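Local structure of peptide chain release factor subunit 1 (Aeropyrum pernix, 3AGK) at residues Ala29-Leu37 / Thr67-Ala78; Gly156-Glu164 / Glu275-Val283. The protein probably directs the termination of translation in archaea, promoting release of the nascent peptide in response to the stop codons UAA, UAG and UGA. All blocks are in the same frame, centred on the assembly; numbering follows the deposited sequence.

Contact 1: Ala29-Leu37 / Thr67-Ala78; sequences APATVLLSL and TRQAVKRALSAA
Val33, just ahead of strand 34-39, sets its CB 3.8 Å from Ala70 CB. One branch of Val33, CG1, lies anti to the carbonyl carbon (chi1 -51°) and thereby reaches over the helix at Thr67, where it meets Thr67 CG2 at 3.9 Å, the two side chains crossing at about a right angle. The hydroxyl of Thr67, OG1, lies 3.4 Å from Ala31 CB. Val71 CG2 lies against the backbone of the loop, 4.1 Å from Thr32 O and also near Val33 CA.

Two residues on, Leu35 points at the helix again. Its methyl CD2 sits 3.7 Å from Leu75 CD1, with the two leucines roughly perpendicular, and 4.0 Å from Ala78 CB, while its CB faces that of Ala74. Ala70, Ala74 and Ala78, four residues apart, form a strip of small side chains against which Val33 and Leu35 pack. The axes of strand segment 34-37 and helix segment 67-78 approach to 8.5 Å at 34° from parallel, the geometry of a helix laid along a beta-sheet, here the four-stranded antiparallel sheet of eRF1 domain 1.

Thr32 centres an inverse gamma turn, and Val33 and Leu34 together face Asp125 in a classic beta bulge at the entry to strand 34-39. Strands 93-98 and 121-125 border that strand, and Ala74 also touches Cys97, whose disulfide to Cys108 ties 93-98 to strand 107-111. Beyond Leu75, Leu52 and Tyr56 of helix 45-58 cover its flank, as does Tyr122 from the sheet.

Contact 2: Gly156-Glu164 / Glu275-Val283; sequences GLLKGARLE and EAQMYRDAV
Tyr279 lays its ring against Leu158, Ala161 and Leu163 at the end of the beta hairpin 156-164. With CG anti to the backbone N (chi1 -177°), the ring runs past the turn and on to the outer strand. Ala161 O approaches the ring edge near its plane, 3.3 Å from Tyr279 CD2. Leu158 crosses the tyrosine side chain at a slant, CD1 lying 3.7 Å from Tyr279 CD2, whereas the Leu163 side chain crosses that of Tyr279 at about a right angle, bringing CD2 to 3.6 Å from Tyr279 OH. Leucines from both hairpin strands therefore touch the one aromatic side chain. The other methyl of Leu158, CD2, rests on Ala276 in the 3-10 segment before helix 277-294.

Met278 reaches over the turn itself. Its extended chain places SD 3.8 Å from Gly160 CA, and CE continues toward the backbone N of Ala161. The turn is type II' from Lys159 to Arg162, and Gly160 takes phi 56° and psi -125°, as its second position requires.

Polar linkage between the segments runs through water 1. It donates to Gly160 O (2.8 Å) and to Glu275 O (2.7 Å) and accepts from Tyr279 N (2.8 Å), so one water joins the hairpin turn to the 3-10 segment and the first turn of the helix.

Strands 152-159 and 162-170 lie at one side of the mixed sheet of eRF1 domain 2, and helix 277-294 lies largely within the domain 3 family region, consistent with a junction between domains 2 and 3. Arg162 extends to a salt bridge with Glu323. Lys264 and Val267 of helix 259-269 also touch Tyr279, while Leu163 packs against Ile145 of strand 142-149.

How the contacts relate
Contact 1 and contact 2 belong to different parts of the release factor and follow one another along the chain, the first being complete before the second begins. Their centres are 38 Å apart and their nearest atoms about 19 Å apart, so they share no direct interface. The centre of contact 1 is about 28 Å from the centre of the chain, that of contact 2 about 11 Å. Contact 1 is internal to eRF1 domain 1, whereas contact 2 probably joins domains 2 and 3. The chemistry also differs: residues 29-37 and 67-78 meet largely through aliphatic groups, whereas 156-164 and 275-283 add an aromatic ring and a bridging water.

Contact 1: Ala29-Leu37 / Thr67-Ala78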
ATOM      1  N   ALA A  29      13.467   5.995  15.581  1.00 88.78           N
ATOM      2  CA  ALA A  29      14.276   6.629  16.630  1.00 90.53           C
ATOM      3  C   ALA A  29      13.469   7.669  17.429  1.00 98.37           C
ATOM      4  O   ALA A  29      12.569   8.306  16.884  1.00101.99           O
ATOM      5  CB  ALA A  29      15.521   7.269  16.029  1.00 79.43           C
ATOM      6  N   PRO A  30      13.794   7.840  18.723  1.00 98.65           N
ATOM      7  CA  PRO A  30      13.100   8.792  19.604  1.00101.31           C
ATOM      8  C   PRO A  30      13.125  10.236  19.093  1.00101.45           C
ATOM      9  O   PRO A  30      12.071  10.871  19.020  1.00105.26           O
ATOM     10  CB  PRO A  30      13.879   8.685  20.918  1.00100.25           C
ATOM     11  CG  PRO A  30      14.465   7.322  20.895  1.00102.65           C
ATOM     12  CD  PRO A  30      14.790   7.040  19.455  1.00 99.33           C
ATOM     13  N   ALA A  31      14.308  10.745  18.758  1.00 97.60           N
ATOM     14  CA  ALA A  31      14.439  12.097  18.215  1.00 91.30           C
ATOM     15  C   ALA A  31      14.614  12.044  16.705  1.00 88.34           C
ATOM     16  O   ALA A  31      14.843  10.974  16.134  1.00 84.33           O
ATOM     17  CB  ALA A  31      15.603  12.825  18.857  1.00 86.86           C
ATOM     18  N   THR A  32      14.496  13.195  16.056  1.00 83.97           N
ATOM     19  CA  THR A  32      14.608  13.237  14.606  1.00 76.79           C
ATOM     20  C   THR A  32      16.070  13.165  14.190  1.00 73.15           C
ATOM     21  O   THR A  32      16.692  14.186  13.916  1.00 66.46           O
ATOM     22  CB  THR A  32      13.952  14.493  14.013  1.00 75.82           C
ATOM     23  OG1 THR A  32      14.613  15.661  14.509  1.00 76.92           O
ATOM     24  CG2 THR A  32      12.470  14.550  14.388  1.00 74.05           C
ATOM     25  N   VAL A  33      16.599  11.944  14.127  1.00 77.42           N
ATOM     26  CA  VAL A  33      18.029  11.718  13.928  1.00 71.54           C
ATOM     27  C   VAL A  33      18.353  10.631  12.894  1.00 69.90           C
ATOM     28  O   VAL A  33      19.458  10.077  12.895  1.00 64.46           O
ATOM     29  CB  VAL A  33      18.714  11.343  15.262  1.00 75.54           C
ATOM     30  CG1 VAL A  33      18.346  12.351  16.347  1.00 77.39           C
ATOM     31  CG2 VAL A  33      18.339   9.921  15.682  1.00 75.86           C
ATOM     32  N   LEU A  34      17.394  10.318  12.026  1.00 71.07           N
ATOM     33  CA  LEU A  34      17.634   9.382  10.928  1.00 66.66           C
ATOM     34  C   LEU A  34      17.614  10.124   9.593  1.00 64.45           C
ATOM     35  O   LEU A  34      16.606  10.726   9.212  1.00 75.63           O
ATOM     36  CB  LEU A  34      16.610   8.245  10.937  1.00 70.69           C
ATOM     37  CG  LEU A  34      16.633   7.332  12.170  1.00 72.72           C
ATOM     38  CD1 LEU A  34      15.538   6.280  12.087  1.00 78.91           C
ATOM     39  CD2 LEU A  34      17.986   6.667  12.352  1.00 66.50           C
ATOM     40  N   LEU A  35      18.743  10.080   8.898  1.00 57.65           N
ATOM     41  CA  LEU A  35      18.957  10.863   7.683  1.00 58.10           C
ATOM     42  C   LEU A  35      18.399  10.211   6.422  1.00 59.67           C
ATOM     43  O   LEU A  35      18.618   9.027   6.168  1.00 55.20           O
ATOM     44  CB  LEU A  35      20.454  11.122   7.504  1.00 56.61           C
ATOM     45  CG  LEU A  35      20.951  11.776   6.214  1.00 62.69           C
ATOM     46  CD1 LEU A  35      20.008  12.883   5.798  1.00 72.22           C
ATOM     47  CD2 LEU A  35      22.350  12.345   6.423  1.00 52.98           C
ATOM     48  N   SER A  36      17.681  11.003   5.634  1.00 59.92           N
ATOM     49  CA  SER A  36      17.205  10.570   4.328  1.00 62.98           C
ATOM     50  C   SER A  36      17.720  11.555   3.270  1.00 64.18           C
ATOM     51  O   SER A  36      17.549  12.763   3.417  1.00 71.07           O
ATOM     52  CB  SER A  36      15.670  10.524   4.312  1.00 63.06           C
ATOM     53  OG  SER A  36      15.168   9.646   5.306  1.00 57.11           O
ATOM     54  N   LEU A  37      18.348  11.052   2.211  1.00 56.05           N
ATOM     55  CA  LEU A  37      18.957  11.927   1.209  1.00 54.60           C
ATOM     56  C   LEU A  37      18.839  11.400  -0.233  1.00 62.84           C
ATOM     57  O   LEU A  37      19.372  10.342  -0.562  1.00 64.02           O
ATOM     58  CB  LEU A  37      20.424  12.156   1.564  1.00 48.78           C
ATOM     59  CG  LEU A  37      21.290  12.862   0.533  1.00 49.38           C
ATOM     60  CD1 LEU A  37      20.898  14.330   0.465  1.00 53.69           C
ATOM     61  CD2 LEU A  37      22.735  12.725   0.922  1.00 46.06           C
ATOM     62  N   THR A  67      21.300  13.895  20.819  1.00 84.81           N
ATOM     63  CA  THR A  67      20.675  14.168  19.532  1.00 80.06           C
ATOM     64  C   THR A  67      21.634  14.903  18.611  1.00 74.53           C
ATOM     65  O   THR A  67      21.829  14.521  17.464  1.00 70.49           O
ATOM     66  CB  THR A  67      19.407  15.008  19.699  1.00 87.51           C
ATOM     67  OG1 THR A  67      18.355  14.182  20.212  1.00 95.80           O
ATOM     68  CG2 THR A  67      18.978  15.588  18.363  1.00 81.56           C
ATOM     69  N   ARG A  68      22.227  15.972  19.126  1.00 77.77           N
ATOM     70  CA  ARG A  68      23.188  16.748  18.365  1.00 77.06           C
ATOM     71  C   ARG A  68      24.273  15.836  17.784  1.00 73.50           C
ATOM     72  O   ARG A  68      24.575  15.904  16.594  1.00 68.22           O
ATOM     73  CB  ARG A  68      23.798  17.839  19.245  1.00 79.97           C
ATOM     74  CG  ARG A  68      24.717  18.797  18.513  1.00 82.06           C
ATOM     75  CD  ARG A  68      25.253  19.893  19.440  1.00 85.88           C
ATOM     76  NE  ARG A  68      26.164  19.377  20.462  1.00 84.93           N
ATOM     77  CZ  ARG A  68      25.838  19.202  21.741  1.00 89.26           C
ATOM     78  NH1 ARG A  68      26.738  18.725  22.592  1.00 87.47           N
ATOM     79  NH2 ARG A  68      24.615  19.500  22.171  1.00 90.16           N
ATOM     80  N   GLN A  69      24.840  14.973  18.626  1.00 74.78           N
ATOM     81  CA  GLN A  69      25.876  14.032  18.207  1.00 73.78           C
ATOM     82  C   GLN A  69      25.369  13.103  17.114  1.00 76.38           C
ATOM     83  O   GLN A  69      26.059  12.840  16.126  1.00 75.37           O
ATOM     84  CB  GLN A  69      26.341  13.174  19.390  1.00 77.27           C
ATOM     85  CG  GLN A  69      27.409  13.799  20.275  1.00 87.40           C
ATOM     86  CD  GLN A  69      27.984  12.806  21.283  1.00 96.54           C
ATOM     87  OE1 GLN A  69      29.184  12.516  21.274  1.00 95.07           O
ATOM     88  NE2 GLN A  69      27.126  12.278  22.153  1.00102.97           N
ATOM     89  N   ALA A  70      24.160  12.594  17.322  1.00 74.63           N
ATOM     90  CA  ALA A  70      23.568  11.597  16.446  1.00 64.39           C
ATOM     91  C   ALA A  70      23.543  12.087  15.006  1.00 67.12           C
ATOM     92  O   ALA A  70      23.900  11.363  14.071  1.00 62.95           O
ATOM     93  CB  ALA A  70      22.165  11.288  16.911  1.00 59.31           C
ATOM     94  N   VAL A  71      23.108  13.327  14.838  1.00 65.80           N
ATOM     95  CA  VAL A  71      22.963  13.900  13.518  1.00 61.95           C
ATOM     96  C   VAL A  71      24.333  14.119  12.886  1.00 55.55           C
ATOM     97  O   VAL A  71      24.542  13.792  11.722  1.00 52.67           O
ATOM     98  CB  VAL A  71      22.133  15.208  13.573  1.00 60.27           C
ATOM     99  CG1 VAL A  71      22.108  15.905  12.218  1.00 57.72           C
ATOM    100  CG2 VAL A  71      20.714  14.901  14.044  1.00 55.22           C
ATOM    101  N   LYS A  72      25.271  14.654  13.657  1.00 54.43           N
ATOM    102  CA  LYS A  72      26.622  14.861  13.152  1.00 56.33           C
ATOM    103  C   LYS A  72      27.194  13.555  12.614  1.00 53.78           C
ATOM    104  O   LYS A  72      27.752  13.516  11.518  1.00 53.52           O
ATOM    105  CB  LYS A  72      27.537  15.429  14.238  1.00 55.11           C
ATOM    106  CG  LYS A  72      27.269  16.877  14.594  1.00 64.21           C
ATOM    107  CD  LYS A  72      28.198  17.363  15.707  1.00 68.91           C
ATOM    108  CE  LYS A  72      27.931  18.821  16.055  1.00 73.98           C
ATOM    109  NZ  LYS A  72      28.818  19.324  17.139  1.00 79.13           N
ATOM    110  N   ARG A  73      27.039  12.484  13.384  1.00 53.39           N
ATOM    111  CA  ARG A  73      27.560  11.187  12.985  1.00 57.98           C
ATOM    112  C   ARG A  73      26.976  10.688  11.658  1.00 56.87           C
ATOM    113  O   ARG A  73      27.705  10.173  10.807  1.00 53.84           O
ATOM    114  CB  ARG A  73      27.305  10.148  14.066  1.00 60.25           C
ATOM    115  CG  ARG A  73      27.861   8.785  13.700  1.00 62.14           C
ATOM    116  CD  ARG A  73      27.181   7.704  14.498  1.00 65.52           C
ATOM    117  NE  ARG A  73      27.976   6.486  14.573  1.00 65.67           N
ATOM    118  CZ  ARG A  73      27.592   5.399  15.236  1.00 73.09           C
ATOM    119  NH1 ARG A  73      26.413   5.385  15.860  1.00 68.08           N
ATOM    120  NH2 ARG A  73      28.376   4.326  15.265  1.00 76.04           N
ATOM    121  N   ALA A  74      25.663  10.820  11.498  1.00 56.87           N
ATOM    122  CA  ALA A  74      24.996  10.394  10.269  1.00 53.62           C
ATOM    123  C   ALA A  74      25.408  11.273   9.091  1.00 55.00           C
ATOM    124  O   ALA A  74      25.665  10.774   8.002  1.00 48.41           O
ATOM    125  CB  ALA A  74      23.491  10.426  10.444  1.00 52.62           C
ATOM    126  N   LEU A  75      25.464  12.583   9.321  1.00 48.21           N
ATOM    127  CA  LEU A  75      25.950  13.525   8.319  1.00 52.73           C
ATOM    128  C   LEU A  75      27.367  13.175   7.842  1.00 48.71           C
ATOM    129  O   LEU A  75      27.652  13.194   6.639  1.00 48.43           O
ATOM    130  CB  LEU A  75      25.938  14.944   8.892  1.00 54.86           C
ATOM    131  CG  LEU A  75      24.977  16.023   8.387  1.00 54.28           C
ATOM    132  CD1 LEU A  75      23.898  15.498   7.492  1.00 52.61           C
ATOM    133  CD2 LEU A  75      24.383  16.785   9.560  1.00 55.67           C
ATOM    134  N   SER A  76      28.256  12.868   8.783  1.00 47.76           N
ATOM    135  CA  SER A  76      29.634  12.533   8.430  1.00 50.59           C
ATOM    136  C   SER A  76      29.680  11.260   7.610  1.00 48.15           C
ATOM    137  O   SER A  76      30.471  11.141   6.665  1.00 45.88           O
ATOM    138  CB  SER A  76      30.489  12.356   9.673  1.00 52.70           C
ATOM    139  OG  SER A  76      30.383  13.511  10.468  1.00 71.40           O
ATOM    140  N   ALA A  77      28.825  10.309   7.977  1.00 46.68           N
ATOM    141  CA  ALA A  77      28.781   9.035   7.268  1.00 54.61           C
ATOM    142  C   ALA A  77      28.358   9.264   5.825  1.00 48.96           C
ATOM    143  O   ALA A  77      28.964   8.725   4.905  1.00 51.45           O
ATOM    144  CB  ALA A  77      27.845   8.067   7.960  1.00 54.99           C
ATOM    145  N   ALA A  78      27.335  10.089   5.630  1.00 45.95           N
ATOM    146  CA  ALA A  78      26.868  10.390   4.282  1.00 45.91           C
ATOM    147  C   ALA A  78      27.944  11.119   3.454  1.00 50.00           C
ATOM    148  O   ALA A  78      28.167  10.787   2.276  1.00 47.42           O
ATOM    149  CB  ALA A  78      25.571  11.178   4.328  1.00 35.72           C
TER

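Contact 2: Gly156-Glu164 / Glu275-Val283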
ATOM      1  N   GLY A 156     -12.544   4.615   0.183  1.00 42.46           N
ATOM      2  CA  GLY A 156     -11.641   3.499   0.403  1.00 41.40           C
ATOM      3  C   GLY A 156     -10.610   3.357  -0.699  1.00 45.66           C
ATOM      4  O   GLY A 156     -10.662   4.058  -1.712  1.00 36.57           O
ATOM      5  N   LEU A 157      -9.678   2.434  -0.505  1.00 39.83           N
ATOM      6  CA  LEU A 157      -8.605   2.230  -1.453  1.00 40.20           C
ATOM      7  C   LEU A 157      -8.260   0.748  -1.558  1.00 42.88           C
ATOM      8  O   LEU A 157      -8.045   0.082  -0.544  1.00 40.90           O
ATOM      9  CB  LEU A 157      -7.376   3.021  -1.016  1.00 38.85           C
ATOM     10  CG  LEU A 157      -6.234   2.984  -2.033  1.00 45.40           C
ATOM     11  CD1 LEU A 157      -6.656   3.622  -3.351  1.00 43.39           C
ATOM     12  CD2 LEU A 157      -5.012   3.670  -1.460  1.00 47.48           C
ATOM     13  N   LEU A 158      -8.227   0.232  -2.785  1.00 44.82           N
ATOM     14  CA  LEU A 158      -7.826  -1.158  -3.020  1.00 40.08           C
ATOM     15  C   LEU A 158      -6.527  -1.235  -3.806  1.00 46.18           C
ATOM     16  O   LEU A 158      -6.405  -0.608  -4.866  1.00 43.88           O
ATOM     17  CB  LEU A 158      -8.908  -1.911  -3.788  1.00 34.03           C
ATOM     18  CG  LEU A 158      -8.583  -3.370  -4.132  1.00 41.38           C
ATOM     19  CD1 LEU A 158      -8.671  -4.224  -2.862  1.00 42.75           C
ATOM     20  CD2 LEU A 158      -9.513  -3.893  -5.239  1.00 37.09           C
ATOM     21  N   LYS A 159      -5.576  -2.012  -3.282  1.00 50.89           N
ATOM     22  CA  LYS A 159      -4.327  -2.349  -3.971  1.00 50.85           C
ATOM     23  C   LYS A 159      -4.057  -3.839  -3.821  1.00 46.11           C
ATOM     24  O   LYS A 159      -3.808  -4.326  -2.719  1.00 47.98           O
ATOM     25  CB  LYS A 159      -3.143  -1.606  -3.367  1.00 56.87           C
ATOM     26  CG  LYS A 159      -3.263  -0.105  -3.358  1.00 60.68           C
ATOM     27  CD  LYS A 159      -2.000   0.498  -2.758  1.00 71.90           C
ATOM     28  CE  LYS A 159      -2.131   2.002  -2.547  1.00 77.77           C
ATOM     29  NZ  LYS A 159      -0.927   2.572  -1.876  1.00 80.22           N
ATOM     30  N   GLY A 160      -4.077  -4.567  -4.927  1.00 55.57           N
ATOM     31  CA  GLY A 160      -3.952  -6.015  -4.869  1.00 53.50           C
ATOM     32  C   GLY A 160      -5.049  -6.542  -3.964  1.00 51.99           C
ATOM     33  O   GLY A 160      -6.224  -6.245  -4.169  1.00 46.93           O
ATOM     34  N   ALA A 161      -4.669  -7.296  -2.942  1.00 48.86           N
ATOM     35  CA  ALA A 161      -5.637  -7.825  -1.985  1.00 55.77           C
ATOM     36  C   ALA A 161      -5.854  -6.946  -0.727  1.00 55.71           C
ATOM     37  O   ALA A 161      -6.607  -7.317   0.168  1.00 61.48           O
ATOM     38  CB  ALA A 161      -5.256  -9.277  -1.587  1.00 49.37           C
ATOM     39  N   ARG A 162      -5.207  -5.787  -0.660  1.00 57.48           N
ATOM     40  CA  ARG A 162      -5.354  -4.893   0.500  1.00 55.21           C
ATOM     41  C   ARG A 162      -6.448  -3.848   0.313  1.00 48.04           C
ATOM     42  O   ARG A 162      -6.333  -2.972  -0.544  1.00 45.31           O
ATOM     43  CB  ARG A 162      -4.039  -4.170   0.797  1.00 55.10           C
ATOM     44  CG  ARG A 162      -2.845  -5.104   0.839  1.00 70.93           C
ATOM     45  CD  ARG A 162      -1.592  -4.380   1.280  1.00 82.09           C
ATOM     46  NE  ARG A 162      -0.463  -5.293   1.458  1.00 90.16           N
ATOM     47  CZ  ARG A 162      -0.407  -6.242   2.387  1.00 95.78           C
ATOM     48  NH1 ARG A 162      -1.425  -6.423   3.221  1.00 94.96           N
ATOM     49  NH2 ARG A 162       0.664  -7.018   2.477  1.00101.43           N
ATOM     50  N   LEU A 163      -7.495  -3.943   1.128  1.00 47.44           N
ATOM     51  CA  LEU A 163      -8.605  -2.996   1.103  1.00 43.92           C
ATOM     52  C   LEU A 163      -8.677  -2.230   2.417  1.00 50.62           C
ATOM     53  O   LEU A 163      -8.698  -2.833   3.491  1.00 56.20           O
ATOM     54  CB  LEU A 163      -9.914  -3.732   0.905  1.00 42.57           C
ATOM     55  CG  LEU A 163     -11.190  -2.913   0.836  1.00 36.17           C
ATOM     56  CD1 LEU A 163     -11.201  -1.995  -0.400  1.00 36.54           C
ATOM     57  CD2 LEU A 163     -12.337  -3.898   0.784  1.00 37.40           C
ATOM     58  N   GLU A 164      -8.729  -0.906   2.326  1.00 46.85           N
ATOM     59  CA  GLU A 164      -8.724  -0.058   3.506  1.00 48.47           C
ATOM     60  C   GLU A 164      -9.683   1.127   3.386  1.00 45.93           C
ATOM     61  O   GLU A 164      -9.969   1.632   2.278  1.00 43.02           O
ATOM     62  CB  GLU A 164      -7.308   0.450   3.791  1.00 51.23           C
ATOM     63  CG  GLU A 164      -6.732   1.326   2.682  1.00 60.25           C
ATOM     64  CD  GLU A 164      -5.340   1.860   3.013  1.00 72.68           C
ATOM     65  OE1 GLU A 164      -4.973   1.891   4.207  1.00 80.30           O
ATOM     66  OE2 GLU A 164      -4.611   2.258   2.080  1.00 71.17           O
ATOM     67  N   GLU A 275      -8.589  -4.777 -12.004  1.00 51.13           N
ATOM     68  CA  GLU A 275      -7.668  -4.554 -10.894  1.00 46.61           C
ATOM     69  C   GLU A 275      -8.241  -5.076  -9.573  1.00 48.05           C
ATOM     70  O   GLU A 275      -7.559  -5.112  -8.558  1.00 52.25           O
ATOM     71  CB  GLU A 275      -7.337  -3.059 -10.775  1.00 56.53           C
ATOM     72  CG  GLU A 275      -6.545  -2.471 -11.940  1.00 53.47           C
ATOM     73  CD  GLU A 275      -7.411  -2.153 -13.151  1.00 64.32           C
ATOM     74  OE1 GLU A 275      -8.643  -2.367 -13.101  1.00 68.55           O
ATOM     75  OE2 GLU A 275      -6.853  -1.679 -14.163  1.00 69.99           O
ATOM     76  N   ALA A 276      -9.505  -5.476  -9.592  1.00 52.91           N
ATOM     77  CA  ALA A 276     -10.148  -6.004  -8.398  1.00 48.04           C
ATOM     78  C   ALA A 276     -10.171  -7.541  -8.345  1.00 53.76           C
ATOM     79  O   ALA A 276     -10.676  -8.117  -7.383  1.00 55.25           O
ATOM     80  CB  ALA A 276     -11.562  -5.461  -8.295  1.00 55.70           C
ATOM     81  N   GLN A 277      -9.632  -8.211  -9.363  1.00 52.50           N
ATOM     82  CA  GLN A 277      -9.711  -9.677  -9.414  1.00 50.67           C
ATOM     83  C   GLN A 277      -8.875 -10.359  -8.327  1.00 51.43           C
ATOM     84  O   GLN A 277      -9.279 -11.373  -7.738  1.00 48.65           O
ATOM     85  CB  GLN A 277      -9.327 -10.210 -10.802  1.00 53.47           C
ATOM     86  CG  GLN A 277      -9.773 -11.650 -11.035  1.00 56.20           C
ATOM     87  CD  GLN A 277     -11.271 -11.818 -10.815  1.00 59.04           C
ATOM     88  OE1 GLN A 277     -12.082 -11.086 -11.385  1.00 52.94           O
ATOM     89  NE2 GLN A 277     -11.640 -12.766  -9.968  1.00 56.35           N
ATOM     90  N   MET A 278      -7.705  -9.798  -8.051  1.00 42.92           N
ATOM     91  CA  MET A 278      -6.843 -10.394  -7.056  1.00 38.09           C
ATOM     92  C   MET A 278      -7.531 -10.441  -5.684  1.00 46.92           C
ATOM     93  O   MET A 278      -7.426 -11.432  -4.959  1.00 47.12           O
ATOM     94  CB  MET A 278      -5.526  -9.644  -6.992  1.00 52.81           C
ATOM     95  CG  MET A 278      -4.508 -10.282  -6.094  1.00 54.96           C
ATOM     96  SD  MET A 278      -2.910  -9.450  -6.201  1.00 67.05           S
ATOM     97  CE  MET A 278      -2.295  -9.743  -4.551  1.00 53.69           C
ATOM     98  N   TYR A 279      -8.257  -9.376  -5.355  1.00 44.66           N
ATOM     99  CA  TYR A 279      -9.012  -9.300  -4.108  1.00 38.89           C
ATOM    100  C   TYR A 279     -10.195 -10.271  -4.120  1.00 42.30           C
ATOM    101  O   TYR A 279     -10.423 -10.991  -3.146  1.00 38.52           O
ATOM    102  CB  TYR A 279      -9.502  -7.853  -3.858  1.00 44.40           C
ATOM    103  CG  TYR A 279     -10.238  -7.712  -2.545  1.00 43.75           C
ATOM    104  CD1 TYR A 279     -11.611  -7.871  -2.484  1.00 46.00           C
ATOM    105  CD2 TYR A 279      -9.550  -7.496  -1.366  1.00 39.86           C
ATOM    106  CE1 TYR A 279     -12.292  -7.770  -1.292  1.00 51.30           C
ATOM    107  CE2 TYR A 279     -10.222  -7.402  -0.158  1.00 51.71           C
ATOM    108  CZ  TYR A 279     -11.601  -7.543  -0.129  1.00 51.84           C
ATOM    109  OH  TYR A 279     -12.294  -7.460   1.066  1.00 52.98           O
ATOM    110  N   ARG A 280     -10.956 -10.286  -5.211  1.00 36.86           N
ATOM    111  CA  ARG A 280     -12.054 -11.235  -5.323  1.00 46.15           C
ATOM    112  C   ARG A 280     -11.530 -12.682  -5.207  1.00 47.43           C
ATOM    113  O   ARG A 280     -12.165 -13.535  -4.587  1.00 45.91           O
ATOM    114  CB  ARG A 280     -12.815 -11.061  -6.638  1.00 47.57           C
ATOM    115  CG  ARG A 280     -13.797  -9.876  -6.705  1.00 51.07           C
ATOM    116  CD  ARG A 280     -14.775 -10.078  -7.880  1.00 52.89           C
ATOM    117  NE  ARG A 280     -14.758  -8.969  -8.822  1.00 73.83           N
ATOM    118  CZ  ARG A 280     -13.748  -8.700  -9.640  1.00 78.96           C
ATOM    119  NH1 ARG A 280     -12.667  -9.457  -9.613  1.00 84.53           N
ATOM    120  NH2 ARG A 280     -13.811  -7.670 -10.471  1.00 77.87           N
ATOM    121  N   ASP A 281     -10.368 -12.955  -5.789  1.00 48.26           N
ATOM    122  CA  ASP A 281      -9.799 -14.302  -5.700  1.00 41.16           C
ATOM    123  C   ASP A 281      -9.533 -14.699  -4.257  1.00 43.09           C
ATOM    124  O   ASP A 281      -9.870 -15.807  -3.837  1.00 42.90           O
ATOM    125  CB  ASP A 281      -8.521 -14.406  -6.527  1.00 49.97           C
ATOM    126  CG  ASP A 281      -8.792 -14.381  -8.026  1.00 53.97           C
ATOM    127  OD1 ASP A 281      -9.960 -14.603  -8.449  1.00 46.72           O
ATOM    128  OD2 ASP A 281      -7.829 -14.132  -8.780  1.00 55.54           O
ATOM    129  N   ALA A 282      -8.960 -13.775  -3.488  1.00 41.70           N
ATOM    130  CA  ALA A 282      -8.645 -14.055  -2.096  1.00 40.81           C
ATOM    131  C   ALA A 282      -9.931 -14.298  -1.308  1.00 48.54           C
ATOM    132  O   ALA A 282     -10.029 -15.261  -0.558  1.00 49.97           O
ATOM    133  CB  ALA A 282      -7.833 -12.915  -1.483  1.00 35.61           C
ATOM    134  N   VAL A 283     -10.922 -13.430  -1.501  1.00 46.49           N
ATOM    135  CA  VAL A 283     -12.207 -13.576  -0.830  1.00 47.08           C
ATOM    136  C   VAL A 283     -12.920 -14.866  -1.253  1.00 45.05           C
ATOM    137  O   VAL A 283     -13.395 -15.634  -0.411  1.00 46.71           O
ATOM    138  CB  VAL A 283     -13.142 -12.358  -1.093  1.00 50.37           C
ATOM    139  CG1 VAL A 283     -14.558 -12.671  -0.659  1.00 46.11           C
ATOM    140  CG2 VAL A 283     -12.633 -11.102  -0.367  1.00 50.02           C
TER
HETATM  141  O   HOH W   1      -7.552  -6.882  -6.518  1.00 50.55           O